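PDB 7LR8: glycosyl hydrolase from Streptomyces cattleya, which probably hydrolyses the beta-1,4-linked mannose–N-acetylglucosamine disaccharide during the breakdown of N-glycans. Local coordinates for residues 53-58 against 91-96; 294-299 against 354-359. The protein carries 1 engineered substitution. One frame throughout, in Å; residues are numbered along the deposited sequence.

Interaction 1 of 2, residues 53-58 against 91-96; sequences VRVFPL and VNVDGL
Arg54 grips the carboxylate of Asp94 side-on, one nitrogen to each oxygen. NE lies 2.6 Å from Asp94 OD1, and NH2 lies 2.7 Å from Asp94 OD2. Both nitrogens come from above the carboxylate plane, which is turned 56° from the guanidinium. The extended arginine chain, with CG trans to the backbone N (chi1 166°), carries the guanidinium past Asn92, its partner across the strands, to Asp94, two residues further along. Phe56 lies beside Asp94 and sets CZ 3.5 Å above the centre of the Arg54 guanidinium plane.

Strands 52-55 and 90-94 are consecutive parallel strands of the (beta/alpha)8 barrel expected of a GH5 enzyme, joined by a beta-alpha-beta crossover through helix 71-86. Their backbones are tied by three bonds: Asn92 N to Val53 O, Val55 N to Asn92 O at 2.9 Å, and Asp94 N to Val55 O.

All the touching residues are buried. The helix side is tight apolar packing. Val55 CG2 meets Val91 CG1 at 3.7 Å, and Val93 CG1 packs 3.8 Å from Pro57 CD. Helix 71-86 covers these valines.

The other side is polar and borders the sugar site. The Arg54 side chain comes within about 5 Å of the bound mannose. NH1 forms a salt bridge with Glu268, and NH2 also bonds Asn152; both partners line the glycan pocket. With an alanine here, Asp94 and Glu268 would probably each lose a charged mate, and both carboxylates would be freer to turn. The chemistry is consistent with a buried charge network that probably holds Glu268 and Asn152 in place beside the sugar.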
loop_
_atom_site.group_PDB
_atom_site.type_symbol
_atom_site.label_atom_id
_atom_site.label_comp_id
_atom_site.label_asym_id
_atom_site.label_seq_id
_atom_site.Cartn_x
_atom_site.Cartn_y
_atom_site.Cartn_z
ATOM N N VAL B 53 8.153 21.898 -13.736
ATOM C CA VAL B 53 7.555 21.250 -12.578
ATOM C C VAL B 53 8.219 19.896 -12.408
ATOM O O VAL B 53 8.667 19.272 -13.379
ATOM C CB VAL B 53 6.022 21.072 -12.709
ATOM C CG1 VAL B 53 5.316 22.418 -12.596
ATOM C CG2 VAL B 53 5.670 20.405 -14.019
ATOM N N ARG B 54 8.296 19.453 -11.158
ATOM C CA ARG B 54 8.673 18.090 -10.804
ATOM C C ARG B 54 7.402 17.390 -10.354
ATOM O O ARG B 54 6.682 17.926 -9.507
ATOM C CB ARG B 54 9.727 18.105 -9.690
ATOM C CG ARG B 54 9.970 16.775 -8.976
ATOM C CD ARG B 54 11.388 16.775 -8.388
ATOM N NE ARG B 54 11.694 15.575 -7.605
ATOM C CZ ARG B 54 11.772 15.525 -6.272
ATOM N NH1 ARG B 54 11.578 16.618 -5.531
ATOM N NH2 ARG B 54 12.084 14.385 -5.677
ATOM N N VAL B 55 7.089 16.234 -10.966
ATOM C CA VAL B 55 5.792 15.595 -10.774
ATOM C C VAL B 55 5.952 14.148 -10.304
ATOM O O VAL B 55 6.963 13.484 -10.553
ATOM C CB VAL B 55 4.917 15.649 -12.046
ATOM C CG1 VAL B 55 4.804 17.087 -12.553
ATOM C CG2 VAL B 55 5.471 14.753 -13.127
ATOM N N PHE B 56 4.911 13.654 -9.643
ATOM C CA PHE B 56 5.000 12.425 -8.854
ATOM C C PHE B 56 3.894 11.422 -9.142
ATOM O O PHE B 56 2.783 11.539 -8.588
ATOM C CB PHE B 56 5.007 12.766 -7.370
ATOM C CG PHE B 56 6.122 13.677 -6.977
ATOM C CD1 PHE B 56 7.386 13.166 -6.711
ATOM C CD2 PHE B 56 5.907 15.046 -6.861
ATOM C CE1 PHE B 56 8.418 14.009 -6.340
ATOM C CE2 PHE B 56 6.951 15.890 -6.501
ATOM C CZ PHE B 56 8.208 15.354 -6.241
ATOM N N PRO B 57 4.181 10.397 -9.943
ATOM C CA PRO B 57 3.349 9.188 -9.933
ATOM C C PRO B 57 3.331 8.575 -8.544
ATOM O O PRO B 57 4.271 8.738 -7.761
ATOM C CB PRO B 57 4.058 8.251 -10.921
ATOM C CG PRO B 57 4.938 9.103 -11.747
ATOM C CD PRO B 57 5.256 10.355 -10.945
ATOM N N LEU B 58 2.253 7.855 -8.243
ATOM C CA LEU B 58 2.206 6.961 -7.087
ATOM C C LEU B 58 2.488 5.556 -7.610
ATOM O O LEU B 58 1.687 4.998 -8.365
ATOM C CB LEU B 58 0.859 7.021 -6.380
ATOM C CG LEU B 58 0.599 8.250 -5.507
ATOM C CD1 LEU B 58 -0.722 8.105 -4.766
ATOM C CD2 LEU B 58 1.742 8.470 -4.527
ATOM N N VAL B 91 8.994 19.203 -17.691
ATOM C CA VAL B 91 8.553 18.225 -16.697
ATOM C C VAL B 91 9.678 17.246 -16.376
ATOM O O VAL B 91 10.196 16.565 -17.271
ATOM C CB VAL B 91 7.307 17.455 -17.169
ATOM C CG1 VAL B 91 6.959 16.322 -16.161
ATOM C CG2 VAL B 91 6.140 18.404 -17.336
ATOM N N ASN B 92 10.028 17.150 -15.093
ATOM C CA ASN B 92 10.816 16.043 -14.570
ATOM C C ASN B 92 9.874 15.084 -13.853
ATOM O O ASN B 92 9.048 15.518 -13.049
ATOM C CB ASN B 92 11.902 16.538 -13.609
ATOM C CG ASN B 92 12.387 15.449 -12.666
ATOM O OD1 ASN B 92 11.729 15.130 -11.671
ATOM N ND2 ASN B 92 13.532 14.859 -12.985
ATOM N N VAL B 93 9.993 13.789 -14.143
ATOM C CA VAL B 93 9.125 12.785 -13.530
ATOM C C VAL B 93 9.944 11.974 -12.535
ATOM O O VAL B 93 10.935 11.339 -12.913
ATOM C CB VAL B 93 8.495 11.858 -14.585
ATOM C CG1 VAL B 93 7.634 10.796 -13.890
ATOM C CG2 VAL B 93 7.659 12.655 -15.582
ATOM N N ASP B 94 9.505 11.955 -11.276
ATOM C CA ASP B 94 10.052 11.029 -10.286
ATOM C C ASP B 94 9.321 9.696 -10.388
ATOM O O ASP B 94 8.089 9.655 -10.354
ATOM C CB ASP B 94 9.897 11.586 -8.869
ATOM C CG ASP B 94 10.986 12.571 -8.501
ATOM O OD1 ASP B 94 11.188 13.557 -9.238
ATOM O OD2 ASP B 94 11.631 12.381 -7.446
ATOM N N GLY B 95 10.072 8.605 -10.476
ATOM C CA GLY B 95 9.410 7.330 -10.667
ATOM C C GLY B 95 8.929 6.613 -9.417
ATOM O O GLY B 95 7.728 6.383 -9.244
ATOM N N LEU B 96 9.853 6.243 -8.531
ATOM C CA LEU B 96 9.548 5.298 -7.453
ATOM C C LEU B 96 9.146 6.022 -6.164
ATOM O O LEU B 96 9.953 6.220 -5.253
ATOM C CB LEU B 96 10.749 4.390 -7.223
ATOM C CG LEU B 96 11.060 3.469 -8.417
ATOM C CD1 LEU B 96 12.391 2.774 -8.213
ATOM C CD2 LEU B 96 9.951 2.439 -8.586
#

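Interaction 2 of 2, residues 294-299 against 354-359; sequences DCPEVW and RPRTTA
The Arg356 guanidinium meets both the backbone carbonyl and the carboxylate of Asp294. The backbone carbonyl accepts the stronger hydrogen bond. Arg356 NH2 lies 3.2 Å from Asp294 O and stands well above the carbonyl plane, with an N-H...O angle of 145°. Arg356 NE makes a weak second bond to the same oxygen. One carbonyl is therefore shared by two donors of one guanidinium.

The charged contact is long. Asp294 OD2 lies 3.3 Å from Arg356 NH2 in a salt bridge with weak hydrogen-bond geometry. The carboxylate and guanidinium planes are 69° apart, so the two groups do not pair flat. Asp294 CG lies opposite the backbone N (chi1 -163°), which brings the carboxylate round to the arginine. OD2 has a second charged partner in Arg395, and Arg356 NH1 bonds the carbonyl of Pro396.

The contact joins two parts of the fold. Residues 294-299 lead from helix 281-293 into strand 298-304, the last strand of the (beta/alpha)8 barrel. Residues 354-359 lead into strand 358-362, the middle strand of a separate three-stranded parallel sheet in the C-terminal region.

Van der Waals packing completes the join. Pro296 CG sits 3.2 Å from Arg354 O and 4.0 Å from Pro355 CA. Pro296 CD lies 4.2 Å from Arg356 CG. A sulfur-guanidinium contact is separate: Cys295 SG stands 3.8 Å above one face of the Arg356 guanidinium, offset toward its rim. Cys295 also packs on Ala247 and Val250 of helix 240-253, while Arg354 and Pro355 lie at the exposed border.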
loop_
_atom_site.group_PDB
_atom_site.type_symbol
_atom_site.label_atom_id
_atom_site.label_comp_id
_atom_site.label_asym_id
_atom_site.label_seq_id
_atom_site.Cartn_x
_atom_site.Cartn_y
_atom_site.Cartn_z
ATOM N N ASP B 294 23.835 32.890 -5.658
ATOM C CA ASP B 294 25.235 33.294 -5.563
ATOM C C ASP B 294 26.197 32.107 -5.721
ATOM O O ASP B 294 27.404 32.265 -5.514
ATOM C CB ASP B 294 25.479 34.006 -4.227
ATOM C CG ASP B 294 26.770 34.798 -4.203
ATOM O OD1 ASP B 294 27.065 35.509 -5.195
ATOM O OD2 ASP B 294 27.483 34.714 -3.175
ATOM N N CYS B 295 25.681 30.934 -6.062
ATOM C CA CYS B 295 26.468 29.736 -6.319
ATOM C C CYS B 295 26.474 29.456 -7.808
ATOM O O CYS B 295 25.398 29.448 -8.419
ATOM C CB CYS B 295 25.878 28.531 -5.588
ATOM S SG CYS B 295 25.912 28.657 -3.804
ATOM N N PRO B 296 27.633 29.243 -8.430
ATOM C CA PRO B 296 27.651 28.946 -9.864
ATOM C C PRO B 296 27.212 27.517 -10.134
ATOM O O PRO B 296 27.196 26.659 -9.245
ATOM C CB PRO B 296 29.119 29.153 -10.261
ATOM C CG PRO B 296 29.820 29.676 -9.042
ATOM C CD PRO B 296 28.987 29.285 -7.864
ATOM N N GLU B 297 26.874 27.261 -11.401
ATOM C CA GLU B 297 26.528 25.916 -11.880
ATOM C C GLU B 297 25.333 25.331 -11.132
ATOM O O GLU B 297 25.247 24.119 -10.933
ATOM C CB GLU B 297 27.723 24.959 -11.789
ATOM C CG GLU B 297 28.734 25.117 -12.923
ATOM C CD GLU B 297 29.724 26.249 -12.699
ATOM O OE1 GLU B 297 30.165 26.446 -11.551
ATOM O OE2 GLU B 297 30.073 26.935 -13.684
ATOM N N VAL B 298 24.404 26.178 -10.711
ATOM C CA VAL B 298 23.137 25.697 -10.169
ATOM C C VAL B 298 22.236 25.397 -11.357
ATOM O O VAL B 298 21.933 26.297 -12.156
ATOM C CB VAL B 298 22.493 26.740 -9.243
ATOM C CG1 VAL B 298 21.064 26.323 -8.914
ATOM C CG2 VAL B 298 23.324 26.948 -7.971
ATOM N N TRP B 299 21.838 24.132 -11.502
ATOM C CA TRP B 299 20.950 23.774 -12.602
ATOM C C TRP B 299 19.619 24.499 -12.478
ATOM O O TRP B 299 19.083 25.014 -13.467
ATOM C CB TRP B 299 20.726 22.260 -12.638
ATOM C CG TRP B 299 19.949 21.807 -13.839
ATOM C CD1 TRP B 299 20.459 21.372 -15.022
ATOM C CD2 TRP B 299 18.519 21.738 -13.969
ATOM N NE1 TRP B 299 19.444 21.030 -15.883
ATOM C CE2 TRP B 299 18.243 21.253 -15.264
ATOM C CE3 TRP B 299 17.449 22.043 -13.121
ATOM C CZ2 TRP B 299 16.941 21.071 -15.728
ATOM C CZ3 TRP B 299 16.160 21.852 -13.584
ATOM C CH2 TRP B 299 15.917 21.371 -14.872
ATOM N N ARG B 354 29.369 34.178 -10.400
ATOM C CA ARG B 354 30.619 34.600 -9.783
ATOM C C ARG B 354 31.322 33.364 -9.244
ATOM O O ARG B 354 30.782 32.685 -8.348
ATOM C CB ARG B 354 30.386 35.627 -8.670
ATOM C CG ARG B 354 29.716 36.898 -9.163
ATOM C CD ARG B 354 29.384 37.875 -8.036
ATOM N NE ARG B 354 28.922 39.151 -8.591
ATOM C CZ ARG B 354 29.686 40.230 -8.757
ATOM N NH1 ARG B 354 30.960 40.212 -8.393
ATOM N NH2 ARG B 354 29.172 41.337 -9.283
ATOM N N PRO B 355 32.499 33.024 -9.769
ATOM C CA PRO B 355 33.211 31.833 -9.296
ATOM C C PRO B 355 33.563 31.948 -7.823
ATOM O O PRO B 355 33.652 33.039 -7.249
ATOM C CB PRO B 355 34.474 31.799 -10.162
ATOM C CG PRO B 355 34.162 32.683 -11.346
ATOM C CD PRO B 355 33.236 33.734 -10.826
ATOM N N ARG B 356 33.798 30.788 -7.217
ATOM C CA ARG B 356 34.177 30.684 -5.811
ATOM C C ARG B 356 35.589 30.109 -5.743
ATOM O O ARG B 356 35.790 28.908 -5.942
ATOM C CB ARG B 356 33.173 29.825 -5.050
ATOM C CG ARG B 356 31.789 30.445 -5.018
ATOM C CD ARG B 356 30.867 29.754 -4.020
ATOM N NE ARG B 356 29.739 30.631 -3.730
ATOM C CZ ARG B 356 29.092 30.684 -2.576
ATOM N NH1 ARG B 356 29.443 29.896 -1.568
ATOM N NH2 ARG B 356 28.090 31.542 -2.435
ATOM N N THR B 357 36.566 30.974 -5.468
ATOM C CA THR B 357 37.968 30.586 -5.520
ATOM C C THR B 357 38.515 30.088 -4.188
ATOM O O THR B 357 39.653 29.610 -4.153
ATOM C CB THR B 357 38.820 31.769 -5.996
ATOM O OG1 THR B 357 40.075 31.288 -6.483
ATOM C CG2 THR B 357 39.060 32.758 -4.839
ATOM N N THR B 358 37.753 30.210 -3.099
ATOM C CA THR B 358 38.156 29.736 -1.779
ATOM C C THR B 358 37.395 28.459 -1.444
ATOM O O THR B 358 36.158 28.444 -1.470
ATOM C CB THR B 358 37.884 30.792 -0.703
ATOM O OG1 THR B 358 38.623 31.992 -0.993
ATOM C CG2 THR B 358 38.289 30.264 0.671
ATOM N N ALA B 359 38.126 27.395 -1.111
ATOM C CA ALA B 359 37.532 26.084 -0.879
ATOM C C ALA B 359 37.815 25.605 0.541
ATOM O O ALA B 359 38.951 25.698 1.022
ATOM C CB ALA B 359 38.050 25.059 -1.887
#

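Interaction 1 lies in the core and interaction 2 is only partly buried. Both reach the eight-stranded barrel sheet, on opposite sides of the chain's centre, with their own centres 28 Å apart. Interaction 1 pairs two neighbouring barrel strands within that sheet. Interaction 2 has no strand pairing; its loops tie the barrel to the smaller C-terminal sheet. Each contains an arginine–aspartate salt bridge, but the two differ. In 53-58 against 91-96 it is short, two-pronged and next to the sugar pocket. In 294-299 against 354-359 it is long and weak, away from the annotated sites, and shared with Arg395.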